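PDB 3OGR: beta-galactosidase, which probably hydrolyses terminal non-reducing beta-D-galactose residues from beta-D-galactosides, as a member of glycosyl hydrolase family 35. Local coordinates for residues 213-218 with 236-241; 276-281 with 320-325. All blocks are in the same frame, centred on the assembly; numbering follows the deposited sequence.

How the contacts relate
Both contacts lie in the catalytic barrel of the family 35 hydrolase, and they follow one another along the chain without nesting or crossing. Contact 1 comes first: the segment 213-218, past helix 193-205, meets strand 236-239 after a short loop containing neither helix nor strand. Contact 2 then closes a longer excursion, about half of it helical, between strand 275-280 and strand 318-321. Strands 236-239 and 275-280 are themselves parallel neighbours, so the two contacts join up, with a probable hydrogen bond of 2.9 Å from G239 N to E278 O. Strand 318-321 pairs onward with 38-47, carrying the wall back to the first barrel strand. Galactose touches Y240 from contact 1 and E278 and Y322 from contact 2.

Contact 1: 213-218 with 236-241; sequences INNDAF and GHDGYP. With GAL (beta-D-galactopyranose), chain E.
The amide of N215 crosses the carboxylate of D238 with their planes 60° apart, so the two flat groups neither stack nor lie in one plane. OD1 of D238 comes within 3.3 Å of CB of N215, while ND2 of N215 makes a weak, bent bond to OD2 of D238. The stronger polar partners of N215 lie beyond the pair: its OD1 accepts from the backbone N of E180 and its ND2 gives to OD1 of N179, so this second-shell amide helps to place two galactose-binding residues. The H237 imidazole has D238 O in its own plane, with ND1 donating to it over 3.0 Å, and meets W261 edge-to-face. The Y240 ring approaches the sugar obliquely, its CE1 3.7 Å from galactose C1, and its hydroxyl bonds E278.

At the start of the contact the side chain of N214 reaches the backbone N of G236. With CG set between the backbone N and carbonyl carbon (chi1 70°), OD1 swings to that N and takes an almost straight bond of 2.8 Å. A CB on G236 would run into N214 O. Further along, D216 N donates to G236 O and D238 N to D216 O, each over 2.9 Å, forming the single bridge between D216 and H237. The D216 carboxylate turns away from this seam and is held by S182, Y235 and T222.

The segment 213-218 thus occupies the place of the fifth strand in the TIM barrel, although it is not regular there. I213 is backbone-bonded to Y175 of strand 172-177, the side chains of I213 and N215 rest on strand 110-116, and beyond H237 the neighbouring strand 275-280 continues the wall.

Contact 2: 276-281 with 320-325; sequences LVEFQG and NIYMTF. With GAL (beta-D-galactopyranose), chain E.
The E278 carboxylate overlaps the rim of the Y322 ring, its OE1 3.9 Å above one face of that ring and the two planes 24° apart. The side chains run side by side in the same direction, and both reach the galactose. On the opposite ring face SD of M323 sits 3.3 Å above the centre, a Met-aromatic contact made just past the cis peptide that joins Y322 to M323. The ring of Y322, swung out by a CG lying opposite the backbone N (chi1 -176°), brings CE1 to 3.5 Å from galactose O6; its hydroxyl bonds that of Y342. An alanine in place of Y322 is likely to open a gap beside the sugar, between E278 and M323, and leave the Y342 hydroxyl without this bonding partner.

E278 itself accepts from galactose O2 through OE2 and brings OE1 to 3.0 Å from the anomeric carbon C1, with R114 and Y240 fixing the two oxygens. Strands 275-280 and 318-321 are parallel neighbours in the TIM barrel, and, as in other clan GH-A glycosidases, this glutamate stands near the C-terminal end of its strand. N320 N to L276 O, F279 N to N320 O, Y322 N to F279 O and G281 N to Y322 O carry the backbone pairing. Where the chain turns a corner at V277 and E278, ND2 of N320 stands in for a backbone donor and bonds V277 O over 2.9 Å, nearly in its amide plane. The other end of that amide, OD1, is bonded by S44 of strand 38-47. Against G281 CA packs CG2 of I321, 3.6 Å away.

Contact 1: 213-218 with 236-241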
ATOM      1  N   ILE A 213       1.282  15.252  13.803  1.00  6.57           N
ATOM      2  CA  ILE A 213       1.781  14.007  14.374  1.00  7.65           C
ATOM      3  C   ILE A 213       2.994  13.610  13.620  1.00  7.13           C
ATOM      4  O   ILE A 213       3.037  13.788  12.390  1.00  8.31           O
ATOM      5  CB  ILE A 213       0.635  12.978  14.361  1.00  7.22           C
ATOM      6  CG1 ILE A 213       1.073  11.661  15.079  1.00  8.41           C
ATOM      7  CG2 ILE A 213       0.235  12.609  12.889  1.00  8.67           C
ATOM      8  CD1 ILE A 213      -0.216  10.763  15.423  1.00  9.39           C
ATOM      9  N   ASN A 214       4.029  13.102  14.308  1.00  8.06           N
ATOM     10  CA  ASN A 214       5.227  12.645  13.597  1.00  6.64           C
ATOM     11  C   ASN A 214       5.349  11.128  13.616  1.00  6.84           C
ATOM     12  O   ASN A 214       4.471  10.450  14.136  1.00  7.80           O
ATOM     13  CB  ASN A 214       6.493  13.355  14.108  1.00  8.81           C
ATOM     14  CG  ASN A 214       6.874  12.932  15.480  1.00  8.40           C
ATOM     15  OD1 ASN A 214       6.068  12.346  16.248  1.00  7.25           O
ATOM     16  ND2 ASN A 214       8.074  13.385  15.890  1.00 10.03           N
ATOM     17  N   ASN A 215       6.431  10.618  12.978  1.00  6.62           N
ATOM     18  CA  ASN A 215       6.593   9.161  12.853  1.00  6.54           C
ATOM     19  C   ASN A 215       8.052   8.805  12.994  1.00  7.79           C
ATOM     20  O   ASN A 215       8.713   8.395  12.073  1.00  7.80           O
ATOM     21  CB  ASN A 215       5.980   8.613  11.522  1.00  6.97           C
ATOM     22  CG  ASN A 215       6.712   9.051  10.274  1.00  6.59           C
ATOM     23  OD1 ASN A 215       7.152  10.194  10.130  1.00  6.70           O
ATOM     24  ND2 ASN A 215       6.731   8.137   9.275  1.00  6.25           N
ATOM     25  N   ASP A 216       8.538   8.923  14.221  1.00  7.08           N
ATOM     26  CA  ASP A 216       9.914   8.578  14.515  1.00  7.20           C
ATOM     27  C   ASP A 216      10.127   7.108  14.112  1.00  6.90           C
ATOM     28  O   ASP A 216       9.263   6.249  14.329  1.00  7.36           O
ATOM     29  CB  ASP A 216      10.142   8.851  16.005  1.00  7.18           C
ATOM     30  CG  ASP A 216      11.512   9.242  16.364  1.00  7.66           C
ATOM     31  OD1 ASP A 216      12.493   9.242  15.533  1.00 10.06           O
ATOM     32  OD2 ASP A 216      11.720   9.444  17.630  1.00  8.83           O
ATOM     33  N   ALA A 217      11.266   6.809  13.493  1.00  7.12           N
ATOM     34  CA  ALA A 217      11.530   5.412  13.027  1.00  7.63           C
ATOM     35  C   ALA A 217      11.569   4.396  14.131  1.00  7.80           C
ATOM     36  O   ALA A 217      11.284   3.192  13.902  1.00 10.27           O
ATOM     37  CB  ALA A 217      12.867   5.378  12.286  1.00  7.37           C
ATOM     38  N   PHE A 218      11.898   4.867  15.336  1.00  9.23           N
ATOM     39  CA  PHE A 218      11.902   4.055  16.553  1.00  9.32           C
ATOM     40  C   PHE A 218      11.587   5.030  17.680  1.00 10.14           C
ATOM     41  O   PHE A 218      11.534   6.237  17.448  1.00 10.30           O
ATOM     42  CB  PHE A 218      13.302   3.423  16.737  1.00 10.22           C
ATOM     43  CG  PHE A 218      14.416   4.421  16.947  1.00 12.09           C
ATOM     44  CD1 PHE A 218      14.990   5.095  15.868  1.00 16.26           C
ATOM     45  CD2 PHE A 218      14.905   4.657  18.251  1.00 14.45           C
ATOM     46  CE1 PHE A 218      16.042   6.074  16.073  1.00 15.56           C
ATOM     47  CE2 PHE A 218      15.921   5.639  18.450  1.00 16.37           C
ATOM     48  CZ  PHE A 218      16.463   6.326  17.360  1.00 17.50           C
ATOM     49  N   GLY A 236       4.545  10.291  17.482  1.00  7.07           N
ATOM     50  CA  GLY A 236       4.247   8.987  16.915  1.00  6.01           C
ATOM     51  C   GLY A 236       5.551   8.302  16.562  1.00  6.70           C
ATOM     52  O   GLY A 236       6.591   8.952  16.368  1.00  7.84           O
ATOM     53  N   HIS A 237       5.505   6.966  16.512  1.00  7.86           N
ATOM     54  CA  HIS A 237       6.666   6.244  16.002  1.00  6.53           C
ATOM     55  C   HIS A 237       6.202   5.002  15.208  1.00  6.57           C
ATOM     56  O   HIS A 237       5.000   4.687  15.170  1.00  7.26           O
ATOM     57  CB  HIS A 237       7.713   5.860  17.071  1.00  7.36           C
ATOM     58  CG  HIS A 237       7.263   4.762  17.991  1.00  6.59           C
ATOM     59  ND1 HIS A 237       7.376   3.413  17.677  1.00  6.56           N
ATOM     60  CD2 HIS A 237       6.806   4.821  19.281  1.00  8.85           C
ATOM     61  CE1 HIS A 237       6.963   2.687  18.729  1.00  7.13           C
ATOM     62  NE2 HIS A 237       6.599   3.525  19.700  1.00  9.48           N
ATOM     63  N   ASP A 238       7.150   4.345  14.550  1.00  7.14           N
ATOM     64  CA  ASP A 238       6.827   3.270  13.629  1.00  7.72           C
ATOM     65  C   ASP A 238       7.377   1.947  14.133  1.00  7.86           C
ATOM     66  O   ASP A 238       8.129   1.910  15.154  1.00  9.36           O
ATOM     67  CB  ASP A 238       7.447   3.611  12.268  1.00  7.08           C
ATOM     68  CG  ASP A 238       6.809   4.852  11.632  1.00  8.16           C
ATOM     69  OD1 ASP A 238       5.763   5.323  12.100  1.00  8.39           O
ATOM     70  OD2 ASP A 238       7.394   5.384  10.610  1.00  9.03           O
ATOM     71  N   GLY A 239       7.033   0.862  13.439  1.00  8.09           N
ATOM     72  CA  GLY A 239       7.638  -0.408  13.768  1.00  7.78           C
ATOM     73  C   GLY A 239       7.379  -1.448  12.706  1.00  6.52           C
ATOM     74  O   GLY A 239       6.234  -1.624  12.247  1.00  7.82           O
ATOM     75  N   TYR A 240       8.475  -2.105  12.283  1.00  7.21           N
ATOM     76  CA  TYR A 240       8.458  -3.216  11.346  1.00  7.68           C
ATOM     77  C   TYR A 240       9.219  -4.357  11.929  1.00  8.38           C
ATOM     78  O   TYR A 240      10.328  -4.724  11.451  1.00  9.93           O
ATOM     79  CB  TYR A 240       9.029  -2.799   9.978  1.00  8.49           C
ATOM     80  CG  TYR A 240       8.155  -1.736   9.313  1.00  7.70           C
ATOM     81  CD1 TYR A 240       8.297  -0.383   9.636  1.00  6.19           C
ATOM     82  CD2 TYR A 240       7.177  -2.105   8.351  1.00  8.84           C
ATOM     83  CE1 TYR A 240       7.500   0.651   8.976  1.00  7.56           C
ATOM     84  CE2 TYR A 240       6.414  -1.133   7.698  1.00  8.49           C
ATOM     85  CZ  TYR A 240       6.564   0.203   8.048  1.00  9.40           C
ATOM     86  OH  TYR A 240       5.816   1.151   7.387  1.00  9.89           O
ATOM     87  N   PRO A 241       8.655  -4.982  12.955  1.00  9.44           N
ATOM     88  CA  PRO A 241       9.508  -5.890  13.786  1.00 10.70           C
ATOM     89  C   PRO A 241      10.044  -7.116  13.067  1.00 13.12           C
ATOM     90  O   PRO A 241      11.068  -7.646  13.522  1.00 16.61           O
ATOM     91  CB  PRO A 241       8.561  -6.333  14.942  1.00 13.42           C
ATOM     92  CG  PRO A 241       7.271  -5.606  14.759  1.00 12.54           C
ATOM     93  CD  PRO A 241       7.324  -4.731  13.504  1.00  9.94           C
TER
HETATM   94  C1  GAL E1024       9.086   3.184   6.805  1.00 10.08           C
HETATM   95  C2  GAL E1024       8.987   4.459   5.903  1.00  6.81           C
HETATM   96  C3  GAL E1024       8.004   4.231   4.772  1.00  5.84           C
HETATM   97  C4  GAL E1024       8.382   2.965   3.992  1.00  6.90           C
HETATM   98  C5  GAL E1024       8.474   1.807   4.981  1.00  6.68           C
HETATM   99  C6  GAL E1024       8.987   0.489   4.363  1.00  7.35           C
HETATM  100  O1  GAL E1024      10.233   3.207   7.652  1.00 14.91           O
HETATM  101  O2  GAL E1024       8.508   5.531   6.710  1.00  7.66           O
HETATM  102  O3  GAL E1024       8.030   5.339   3.885  1.00  6.67           O
HETATM  103  O4  GAL E1024       9.661   3.202   3.409  1.00  7.98           O
HETATM  104  O5  GAL E1024       9.455   2.110   5.994  1.00  9.67           O
HETATM  105  O6  GAL E1024       8.040   0.042   3.395  1.00  8.98           O

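Contact 2: 276-281 with 320-325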
ATOM      1  N   LEU A 276       1.131   4.526  16.834  1.00  7.04           N
ATOM      2  CA  LEU A 276       2.011   3.806  15.880  1.00  5.73           C
ATOM      3  C   LEU A 276       1.551   4.256  14.495  1.00  6.20           C
ATOM      4  O   LEU A 276       0.512   3.811  13.963  1.00  6.23           O
ATOM      5  CB  LEU A 276       1.868   2.300  16.017  1.00  7.33           C
ATOM      6  CG  LEU A 276       2.459   1.734  17.357  1.00  6.02           C
ATOM      7  CD1 LEU A 276       2.034   0.239  17.509  1.00  8.09           C
ATOM      8  CD2 LEU A 276       4.031   1.873  17.388  1.00  8.31           C
ATOM      9  N   VAL A 277       2.303   5.222  13.952  1.00  6.08           N
ATOM     10  CA  VAL A 277       1.907   5.913  12.712  1.00  6.02           C
ATOM     11  C   VAL A 277       2.138   5.041  11.500  1.00  6.68           C
ATOM     12  O   VAL A 277       1.475   5.134  10.486  1.00  6.91           O
ATOM     13  CB  VAL A 277       2.612   7.310  12.651  1.00  6.94           C
ATOM     14  CG1 VAL A 277       2.328   7.990  11.286  1.00  7.79           C
ATOM     15  CG2 VAL A 277       2.047   8.200  13.750  1.00  8.99           C
ATOM     16  N   GLU A 278       3.122   4.121  11.623  1.00  6.27           N
ATOM     17  CA  GLU A 278       3.272   3.020  10.624  1.00  6.05           C
ATOM     18  C   GLU A 278       3.587   1.757  11.385  1.00  5.91           C
ATOM     19  O   GLU A 278       4.614   1.708  12.100  1.00  7.49           O
ATOM     20  CB  GLU A 278       4.447   3.266   9.677  1.00  6.98           C
ATOM     21  CG  GLU A 278       4.302   4.552   8.799  1.00  7.77           C
ATOM     22  CD  GLU A 278       5.533   4.763   7.976  1.00  9.52           C
ATOM     23  OE1 GLU A 278       6.222   3.749   7.666  1.00  9.35           O
ATOM     24  OE2 GLU A 278       5.820   5.908   7.636  1.00 10.04           O
ATOM     25  N   PHE A 279       2.739   0.750  11.275  1.00  5.46           N
ATOM     26  CA  PHE A 279       3.129  -0.564  11.790  1.00  6.12           C
ATOM     27  C   PHE A 279       2.960  -1.576  10.662  1.00  6.27           C
ATOM     28  O   PHE A 279       1.994  -1.500   9.852  1.00  7.27           O
ATOM     29  CB  PHE A 279       2.233  -0.969  12.959  1.00  7.91           C
ATOM     30  CG  PHE A 279       2.747  -2.174  13.657  1.00  6.55           C
ATOM     31  CD1 PHE A 279       3.874  -2.101  14.505  1.00  7.60           C
ATOM     32  CD2 PHE A 279       2.194  -3.429  13.367  1.00  6.36           C
ATOM     33  CE1 PHE A 279       4.369  -3.239  15.124  1.00  5.84           C
ATOM     34  CE2 PHE A 279       2.734  -4.612  13.933  1.00  7.00           C
ATOM     35  CZ  PHE A 279       3.808  -4.484  14.837  1.00  7.35           C
ATOM     36  N   GLN A 280       3.904  -2.511  10.620  1.00  8.02           N
ATOM     37  CA  GLN A 280       4.015  -3.497   9.525  1.00  6.77           C
ATOM     38  C   GLN A 280       2.673  -4.157   9.139  1.00  6.41           C
ATOM     39  O   GLN A 280       2.047  -4.826   9.956  1.00  7.39           O
ATOM     40  CB  GLN A 280       5.022  -4.537  10.020  1.00  7.43           C
ATOM     41  CG  GLN A 280       5.364  -5.571   8.942  1.00  6.62           C
ATOM     42  CD  GLN A 280       6.754  -6.133   9.149  1.00  6.77           C
ATOM     43  OE1 GLN A 280       7.254  -6.242  10.285  1.00 10.25           O
ATOM     44  NE2 GLN A 280       7.351  -6.568   8.052  1.00  8.55           N
ATOM     45  N   GLY A 281       2.369  -4.020   7.876  1.00  5.42           N
ATOM     46  CA  GLY A 281       1.238  -4.666   7.212  1.00  6.57           C
ATOM     47  C   GLY A 281       1.701  -5.536   6.035  1.00  6.33           C
ATOM     48  O   GLY A 281       0.855  -6.055   5.310  1.00  6.45           O
ATOM     49  N   ASN A 320      -1.847   2.711  12.617  1.00  6.12           N
ATOM     50  CA  ASN A 320      -1.966   2.698  11.156  1.00  5.96           C
ATOM     51  C   ASN A 320      -1.164   1.584  10.553  1.00  7.64           C
ATOM     52  O   ASN A 320      -0.004   1.410  10.942  1.00  7.17           O
ATOM     53  CB  ASN A 320      -1.456   4.045  10.590  1.00  6.03           C
ATOM     54  CG  ASN A 320      -1.511   4.073   9.058  1.00  6.35           C
ATOM     55  OD1 ASN A 320      -2.560   3.848   8.432  1.00  6.66           O
ATOM     56  ND2 ASN A 320      -0.334   4.306   8.435  1.00  7.71           N
ATOM     57  N   ILE A 321      -1.783   0.808   9.657  1.00  5.64           N
ATOM     58  CA  ILE A 321      -1.161  -0.386   9.062  1.00  6.09           C
ATOM     59  C   ILE A 321      -0.600  -0.033   7.705  1.00  6.21           C
ATOM     60  O   ILE A 321      -1.349   0.338   6.771  1.00  5.93           O
ATOM     61  CB  ILE A 321      -2.281  -1.487   8.905  1.00  4.69           C
ATOM     62  CG1 ILE A 321      -2.906  -1.871  10.274  1.00  6.85           C
ATOM     63  CG2 ILE A 321      -1.654  -2.698   8.245  1.00  7.57           C
ATOM     64  CD1 ILE A 321      -1.845  -2.145  11.409  1.00  7.99           C
ATOM     65  N   TYR A 322       0.755  -0.125   7.571  1.00  5.88           N
ATOM     66  CA  TYR A 322       1.435   0.228   6.344  1.00  5.60           C
ATOM     67  C   TYR A 322       1.959  -1.064   5.685  1.00  6.01           C
ATOM     68  O   TYR A 322       2.766  -1.720   6.329  1.00  6.41           O
ATOM     69  CB  TYR A 322       2.633   1.161   6.696  1.00  5.60           C
ATOM     70  CG  TYR A 322       3.380   1.673   5.474  1.00  5.39           C
ATOM     71  CD1 TYR A 322       4.160   0.841   4.679  1.00  6.42           C
ATOM     72  CD2 TYR A 322       3.300   3.048   5.099  1.00  6.79           C
ATOM     73  CE1 TYR A 322       4.802   1.296   3.538  1.00  6.15           C
ATOM     74  CE2 TYR A 322       3.947   3.527   3.953  1.00  4.65           C
ATOM     75  CZ  TYR A 322       4.670   2.654   3.167  1.00  5.84           C
ATOM     76  OH  TYR A 322       5.258   3.146   2.013  1.00  5.75           O
ATOM     77  N   MET A 323       1.568  -1.415   4.462  1.00  4.97           N
ATOM     78  CA  MET A 323       0.425  -0.844   3.675  1.00  6.11           C
ATOM     79  C   MET A 323      -0.823  -1.642   4.009  1.00  6.12           C
ATOM     80  O   MET A 323      -0.757  -2.820   4.458  1.00  6.91           O
ATOM     81  CB  MET A 323       0.709  -1.062   2.176  1.00  5.43           C
ATOM     82  CG  MET A 323       1.969  -0.291   1.711  1.00  5.33           C
ATOM     83  SD  MET A 323       1.850   1.459   1.878  1.00  6.04           S
ATOM     84  CE  MET A 323       0.562   1.842   0.654  1.00  6.99           C
ATOM     85  N   THR A 324      -1.965  -1.008   3.719  1.00  6.65           N
ATOM     86  CA  THR A 324      -3.259  -1.747   3.718  1.00  5.85           C
ATOM     87  C   THR A 324      -3.653  -2.076   2.292  1.00  5.01           C
ATOM     88  O   THR A 324      -4.084  -3.183   2.014  1.00  5.75           O
ATOM     89  CB  THR A 324      -4.301  -0.956   4.514  1.00  6.20           C
ATOM     90  OG1 THR A 324      -3.888  -0.968   5.906  1.00  7.24           O
ATOM     91  CG2 THR A 324      -5.696  -1.613   4.492  1.00  8.97           C
ATOM     92  N   PHE A 325      -3.509  -1.114   1.349  1.00  6.27           N
ATOM     93  CA  PHE A 325      -3.591  -1.352  -0.071  1.00  7.18           C
ATOM     94  C   PHE A 325      -2.362  -0.677  -0.696  1.00  6.48           C
ATOM     95  O   PHE A 325      -2.163   0.516  -0.494  1.00  6.94           O
ATOM     96  CB  PHE A 325      -4.858  -0.726  -0.689  1.00  6.69           C
ATOM     97  CG  PHE A 325      -4.817  -0.686  -2.183  1.00  6.62           C
ATOM     98  CD1 PHE A 325      -4.860  -1.880  -2.936  1.00  7.16           C
ATOM     99  CD2 PHE A 325      -4.620   0.539  -2.851  1.00  6.84           C
ATOM    100  CE1 PHE A 325      -4.798  -1.840  -4.390  1.00  7.75           C
ATOM    101  CE2 PHE A 325      -4.584   0.585  -4.282  1.00  8.36           C
ATOM    102  CZ  PHE A 325      -4.632  -0.622  -5.031  1.00  8.20           C
TER
HETATM  103  C1  GAL E1024       9.086   3.184   6.805  1.00 10.08           C
HETATM  104  C2  GAL E1024       8.987   4.459   5.903  1.00  6.81           C
HETATM  105  C3  GAL E1024       8.004   4.231   4.772  1.00  5.84           C
HETATM  106  C4  GAL E1024       8.382   2.965   3.992  1.00  6.90           C
HETATM  107  C5  GAL E1024       8.474   1.807   4.981  1.00  6.68           C
HETATM  108  C6  GAL E1024       8.987   0.489   4.363  1.00  7.35           C
HETATM  109  O1  GAL E1024      10.233   3.207   7.652  1.00 14.91           O
HETATM  110  O2  GAL E1024       8.508   5.531   6.710  1.00  7.66           O
HETATM  111  O3  GAL E1024       8.030   5.339   3.885  1.00  6.67           O
HETATM  112  O4  GAL E1024       9.661   3.202   3.409  1.00  7.98           O
HETATM  113  O5  GAL E1024       9.455   2.110   5.994  1.00  9.67           O
HETATM  114  O6  GAL E1024       8.040   0.042   3.395  1.00  8.98           O